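Local coordinates for protein endostatin (Mus musculus, PDB 1KOE) that inhibits angiogenesis as the C-terminal, non-collagenous fragment of the collagen XVIII alpha1 chain and binds heparin, at residues E135-T140 and A156-N161; A42-R47 and E130-E135. One frame throughout, in Å; residues are numbered along the deposited sequence.

Contact 1 of 2, residues E135-T140 and A156-N161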
loop_
_atom_site.group_PDB
_atom_site.type_symbol
_atom_site.label_atom_id
_atom_site.label_comp_id
_atom_site.label_asym_id
_atom_site.label_seq_id
_atom_site.Cartn_x
_atom_site.Cartn_y
_atom_site.Cartn_z
ATOM N N GLU A 135 -16.511 -6.081 4.244
ATOM C CA GLU A 135 -15.843 -7.263 3.724
ATOM C C GLU A 135 -16.881 -8.191 3.053
ATOM O O GLU A 135 -16.627 -9.381 2.843
ATOM C CB GLU A 135 -15.047 -7.994 4.815
ATOM C CG GLU A 135 -15.852 -8.551 6.005
ATOM C CD GLU A 135 -15.041 -9.594 6.766
ATOM O OE1 GLU A 135 -14.051 -9.213 7.424
ATOM O OE2 GLU A 135 -15.360 -10.801 6.673
ATOM N N THR A 136 -18.031 -7.629 2.686
ATOM C CA THR A 136 -19.088 -8.402 2.025
ATOM C C THR A 136 -18.589 -8.897 0.657
ATOM O O THR A 136 -17.788 -8.205 -0.001
ATOM C CB THR A 136 -20.368 -7.555 1.855
ATOM O OG1 THR A 136 -21.447 -8.400 1.440
ATOM C CG2 THR A 136 -20.168 -6.467 0.826
ATOM N N THR A 137 -19.056 -10.072 0.215
ATOM C CA THR A 137 -18.580 -10.610 -1.067
ATOM C C THR A 137 -18.968 -9.836 -2.312
ATOM O O THR A 137 -18.234 -9.850 -3.302
ATOM C CB THR A 137 -18.967 -12.090 -1.296
ATOM O OG1 THR A 137 -20.389 -12.209 -1.419
ATOM C CG2 THR A 137 -18.479 -12.962 -0.163
ATOM N N GLY A 138 -20.122 -9.178 -2.264
ATOM C CA GLY A 138 -20.600 -8.417 -3.398
ATOM C C GLY A 138 -19.925 -7.083 -3.626
ATOM O O GLY A 138 -19.967 -6.563 -4.739
ATOM N N ALA A 139 -19.317 -6.502 -2.600
ATOM C CA ALA A 139 -18.653 -5.212 -2.783
ATOM C C ALA A 139 -17.230 -5.432 -3.310
ATOM O O ALA A 139 -16.648 -6.496 -3.075
ATOM C CB ALA A 139 -18.617 -4.458 -1.472
ATOM N N THR A 140 -16.680 -4.441 -4.014
ATOM C CA THR A 140 -15.323 -4.575 -4.531
ATOM C C THR A 140 -14.374 -3.461 -4.126
ATOM O O THR A 140 -14.785 -2.342 -3.770
ATOM C CB THR A 140 -15.261 -4.683 -6.086
ATOM O OG1 THR A 140 -15.690 -3.453 -6.677
ATOM C CG2 THR A 140 -16.113 -5.845 -6.588
ATOM N N ALA A 156 -10.692 -5.183 -9.929
ATOM C CA ALA A 156 -11.783 -4.980 -8.978
ATOM C C ALA A 156 -11.940 -6.337 -8.299
ATOM O O ALA A 156 -12.320 -7.319 -8.958
ATOM C CB ALA A 156 -13.046 -4.614 -9.704
ATOM N N ALA A 157 -11.559 -6.421 -7.022
ATOM C CA ALA A 157 -11.628 -7.679 -6.266
ATOM C C ALA A 157 -12.691 -7.648 -5.171
ATOM O O ALA A 157 -12.962 -6.596 -4.594
ATOM C CB ALA A 157 -10.252 -7.991 -5.639
ATOM N N SER A 158 -13.309 -8.793 -4.900
ATOM C CA SER A 158 -14.309 -8.867 -3.840
ATOM C C SER A 158 -13.650 -8.454 -2.523
ATOM O O SER A 158 -12.559 -8.936 -2.177
ATOM C CB SER A 158 -14.835 -10.297 -3.689
ATOM O OG SER A 158 -15.583 -10.473 -2.499
ATOM N N CYS A 159 -14.374 -7.644 -1.762
ATOM C CA CYS A 159 -13.902 -7.147 -0.481
ATOM C C CYS A 159 -13.721 -8.221 0.568
ATOM O O CYS A 159 -13.111 -7.985 1.617
ATOM C CB CYS A 159 -14.841 -6.059 0.020
ATOM S SG CYS A 159 -14.843 -4.630 -1.100
ATOM N N HIS A 160 -14.258 -9.404 0.304
ATOM C CA HIS A 160 -14.128 -10.492 1.243
ATOM C C HIS A 160 -12.715 -11.143 1.227
ATOM O O HIS A 160 -12.374 -11.946 2.104
ATOM C CB HIS A 160 -15.224 -11.527 0.999
ATOM C CG HIS A 160 -15.358 -12.511 2.110
ATOM N ND1 HIS A 160 -14.801 -13.767 2.059
ATOM C CD2 HIS A 160 -15.953 -12.404 3.316
ATOM C CE1 HIS A 160 -15.048 -14.400 3.193
ATOM N NE2 HIS A 160 -15.747 -13.593 3.972
ATOM N N ASN A 161 -11.916 -10.817 0.214
ATOM C CA ASN A 161 -10.551 -11.328 0.120
ATOM C C ASN A 161 -9.649 -10.693 1.197
ATOM O O ASN A 161 -9.815 -9.516 1.542
ATOM C CB ASN A 161 -9.959 -10.977 -1.252
ATOM C CG ASN A 161 -10.452 -11.895 -2.359
ATOM O OD1 ASN A 161 -10.080 -13.057 -2.420
ATOM N ND2 ASN A 161 -11.269 -11.363 -3.243
#
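His160 lays the edge of its imidazole against the backbone of Glu135, with Glu135 O in the ring plane and 3.1 Å from His160 CD2. A first torsion of -167°, which sets CG anti to the backbone N, carries the ring to the Glu135 end of the 135-140 loop. The Glu135 carboxylate crosses beside the ring, its plane 81° from that of the imidazole; OE2 comes no nearer than 3.8 Å to His160 CD2, so this is packing, while OE1 is hydrogen-bonded to Ser14 OG. Thr137 runs alongside His160 and points the same way, its CG2 methyl 3.7 Å from His160 CB. Two hydrogen bonds join the segments. Ser158 OG donates to Thr137 O at 2.8 Å, approaching the carbonyl well to one side of its axis and tilted from its plane. The same hydroxyl oxygen accepts from His160 N, making an ST turn, so one side chain both grips the loop and shapes the start of the turn. Cys159 N then reaches Ala139 O at 2.9 Å. Deeper still, Cys159 SG packs on Ala139 CB at 3.8 Å and continues into the disulfide with Cys129. Ser158 O receives both N and ND2 of Asn161, which ties down the type I turn from Ser158 to Asn161. Strand pairing begins at Thr140 and Ser158, an antiparallel non-hydrogen-bonded pair, where Thr140 CA lies 3.1 Å from Ala157 O in a CA-H...O contact. Here a surface loop enters strand 140-145 beside outer strand 155-158 of a three-stranded antiparallel sheet, and the Cys129-Cys159 disulfide fastens this corner of the endostatin domain, whose family belongs to the C-type lectin clan.

Contact 2 of 2, residues A42-R47 and E130-E135; sequences AFLSSR and ETWRTE
Leu44 spreads both methyls over a face of the Trp132 indole, while the neighbouring Ser45 carbonyl meets the edge of the same ring. CD1 of Leu44 makes a CH-pi contact nearly straight above the five-membered ring, 4.0 Å from its centroid and 9° off the normal; CD2 lies toward the rim of the six-membered ring, 3.9 Å from Trp132 CZ2. Leu44 CG is anti to its carbonyl carbon (chi1 -59°), which carries the branch point across above the indole, so that both methyls come down on it. Trp132 NE1 donates to Ser45 O at 2.8 Å, with the acceptor close to the ring plane and the N-H...O angle 169°. This nearly linear bond satisfies the buried indole nitrogen and fixes the ring's rotation, and the leucine covers one face. Trp114 meets the indole as well, its ring inclined to it. One residue before the tryptophan, Thr131 turns its hydroxyl to the 42-47 loop: OG1, set opposite the backbone N, points at Arg47 N and accepts from it at 3.2 Å, and lies 3.3 Å from Ser46 CB. Arg47 is exposed, and its CB passes 4.0 Å from Thr131 OG1. Ser45 directs its own hydroxyl elsewhere, to Ser117 OG and the backbone of Leu51. Glu130, Thr131 and Trp132 all have positive phi, so this short, weakly bonded helical turn is left-handed, and it presents Thr131 and Trp132 together to the 42-47 loop. Leu44 also touches Ile20 and Ala23 of helix 19-33, which makes this a piece of hydrophobic core where a left-handed turn, a loop leaving strand 40-42 and the long helix converge.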
loop_
_atom_site.group_PDB
_atom_site.type_symbol
_atom_site.label_atom_id
_atom_site.label_comp_id
_atom_site.label_asym_id
_atom_site.label_seq_id
_atom_site.Cartn_x
_atom_site.Cartn_y
_atom_site.Cartn_z
ATOM N N ALA A 42 -1.547 4.364 5.743
ATOM C CA ALA A 42 -1.944 3.258 4.878
ATOM C C ALA A 42 -1.920 3.692 3.416
ATOM O O ALA A 42 -2.338 4.800 3.079
ATOM C CB ALA A 42 -3.329 2.753 5.269
ATOM N N PHE A 43 -1.387 2.810 2.568
ATOM C CA PHE A 43 -1.265 2.995 1.117
ATOM C C PHE A 43 -2.653 2.674 0.508
ATOM O O PHE A 43 -2.867 1.605 -0.056
ATOM C CB PHE A 43 -0.186 1.997 0.621
ATOM C CG PHE A 43 0.201 2.135 -0.843
ATOM C CD1 PHE A 43 1.103 3.122 -1.262
ATOM C CD2 PHE A 43 -0.293 1.242 -1.788
ATOM C CE1 PHE A 43 1.520 3.207 -2.609
ATOM C CE2 PHE A 43 0.117 1.317 -3.127
ATOM C CZ PHE A 43 1.030 2.303 -3.533
ATOM N N LEU A 44 -3.605 3.586 0.665
ATOM C CA LEU A 44 -4.960 3.361 0.178
ATOM C C LEU A 44 -5.629 4.693 -0.126
ATOM O O LEU A 44 -5.304 5.700 0.507
ATOM C CB LEU A 44 -5.814 2.721 1.301
ATOM C CG LEU A 44 -5.464 1.384 1.968
ATOM C CD1 LEU A 44 -6.266 1.171 3.248
ATOM C CD2 LEU A 44 -5.714 0.257 0.982
ATOM N N SER A 45 -6.518 4.717 -1.123
ATOM C CA SER A 45 -7.325 5.917 -1.363
ATOM C C SER A 45 -8.562 5.708 -0.467
ATOM O O SER A 45 -8.902 4.571 -0.124
ATOM C CB SER A 45 -7.789 6.006 -2.819
ATOM O OG SER A 45 -6.791 6.554 -3.652
ATOM N N SER A 46 -9.228 6.785 -0.072
ATOM C CA SER A 46 -10.437 6.662 0.743
ATOM C C SER A 46 -11.385 7.794 0.343
ATOM O O SER A 46 -11.065 8.579 -0.539
ATOM C CB SER A 46 -10.109 6.688 2.244
ATOM O OG SER A 46 -9.373 7.856 2.618
ATOM N N ARG A 47 -12.542 7.882 0.991
ATOM C CA ARG A 47 -13.519 8.905 0.635
ATOM C C ARG A 47 -13.003 10.332 0.478
ATOM O O ARG A 47 -13.328 11.001 -0.496
ATOM C CB ARG A 47 -14.704 8.880 1.615
ATOM C CG ARG A 47 -15.732 9.997 1.383
ATOM C CD ARG A 47 -17.071 9.688 2.054
ATOM N NE ARG A 47 -17.689 8.473 1.499
ATOM C CZ ARG A 47 -18.362 8.403 0.343
ATOM N NH1 ARG A 47 -18.535 9.489 -0.416
ATOM N NH2 ARG A 47 -18.813 7.225 -0.089
ATOM N N GLU A 130 -16.324 0.491 0.146
ATOM C CA GLU A 130 -17.089 1.465 0.917
ATOM C C GLU A 130 -16.162 2.118 1.951
ATOM O O GLU A 130 -16.414 2.127 3.165
ATOM C CB GLU A 130 -18.309 0.773 1.522
ATOM C CG GLU A 130 -19.200 0.210 0.388
ATOM C CD GLU A 130 -20.280 -0.762 0.834
ATOM O OE1 GLU A 130 -20.603 -0.821 2.043
ATOM O OE2 GLU A 130 -20.810 -1.466 -0.056
ATOM N N THR A 131 -15.091 2.679 1.399
ATOM C CA THR A 131 -14.022 3.318 2.145
ATOM C C THR A 131 -13.478 2.409 3.253
ATOM O O THR A 131 -13.279 2.808 4.399
ATOM C CB THR A 131 -14.337 4.800 2.556
ATOM O OG1 THR A 131 -13.127 5.446 2.994
ATOM C CG2 THR A 131 -15.392 4.885 3.624
ATOM N N TRP A 132 -13.226 1.157 2.858
ATOM C CA TRP A 132 -12.635 0.121 3.707
ATOM C C TRP A 132 -13.419 -0.205 4.958
ATOM O O TRP A 132 -12.860 -0.478 6.022
ATOM C CB TRP A 132 -11.173 0.485 4.012
ATOM C CG TRP A 132 -10.462 0.892 2.751
ATOM C CD1 TRP A 132 -10.089 2.156 2.381
ATOM C CD2 TRP A 132 -10.179 0.045 1.625
ATOM N NE1 TRP A 132 -9.603 2.153 1.090
ATOM C CE2 TRP A 132 -9.646 0.872 0.603
ATOM C CE3 TRP A 132 -10.332 -1.330 1.381
ATOM C CZ2 TRP A 132 -9.265 0.361 -0.648
ATOM C CZ3 TRP A 132 -9.956 -1.834 0.146
ATOM C CH2 TRP A 132 -9.431 -0.994 -0.851
ATOM N N ARG A 133 -14.732 -0.244 4.794
ATOM C CA ARG A 133 -15.610 -0.550 5.899
ATOM C C ARG A 133 -16.362 -1.874 5.751
ATOM O O ARG A 133 -16.935 -2.374 6.723
ATOM C CB ARG A 133 -16.604 0.603 6.116
ATOM C CG ARG A 133 -15.956 1.866 6.659
ATOM C CD ARG A 133 -17.001 2.896 7.082
ATOM N NE ARG A 133 -16.333 4.048 7.685
ATOM C CZ ARG A 133 -16.485 5.310 7.282
ATOM N NH1 ARG A 133 -17.313 5.601 6.276
ATOM N NH2 ARG A 133 -15.712 6.264 7.801
ATOM N N THR A 134 -16.301 -2.493 4.581
ATOM C CA THR A 134 -17.027 -3.733 4.404
ATOM C C THR A 134 -16.192 -4.861 3.832
ATOM O O THR A 134 -15.259 -4.622 3.063
ATOM C CB THR A 134 -18.245 -3.521 3.472
ATOM O OG1 THR A 134 -19.087 -4.693 3.504
ATOM C CG2 THR A 134 -17.782 -3.261 2.041
ATOM N N GLU A 135 -16.511 -6.081 4.244
ATOM C CA GLU A 135 -15.843 -7.263 3.724
ATOM C C GLU A 135 -16.881 -8.191 3.053
ATOM O O GLU A 135 -16.627 -9.381 2.843
ATOM C CB GLU A 135 -15.047 -7.994 4.815
ATOM C CG GLU A 135 -15.852 -8.551 6.005
ATOM C CD GLU A 135 -15.041 -9.594 6.766
ATOM O OE1 GLU A 135 -14.051 -9.213 7.424
ATOM O OE2 GLU A 135 -15.360 -10.801 6.673
#

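Overall arrangement
The centres of contacts 1 and 2 lie about 12 Å apart, both to one side of the molecule's middle, contact 2 in the interior and contact 1 at the surface. Along the chain 42-47 and 130-135 come first, then 135-140 and 156-161; contact 1 opens where contact 2 closes, and Glu135 belongs to both. The chain leaves the left-handed turn, whose Thr131 and Trp132 are buried, and passes through Thr134 into the loop leading to strand 140-145. The two also touch directly: Cys159 CB is 3.4 Å from Thr134 O. Together they connect the loop after strand 40-42, an outer strand of the five-stranded mixed sheet, to the three-stranded antiparallel sheet, within one compact endostatin domain.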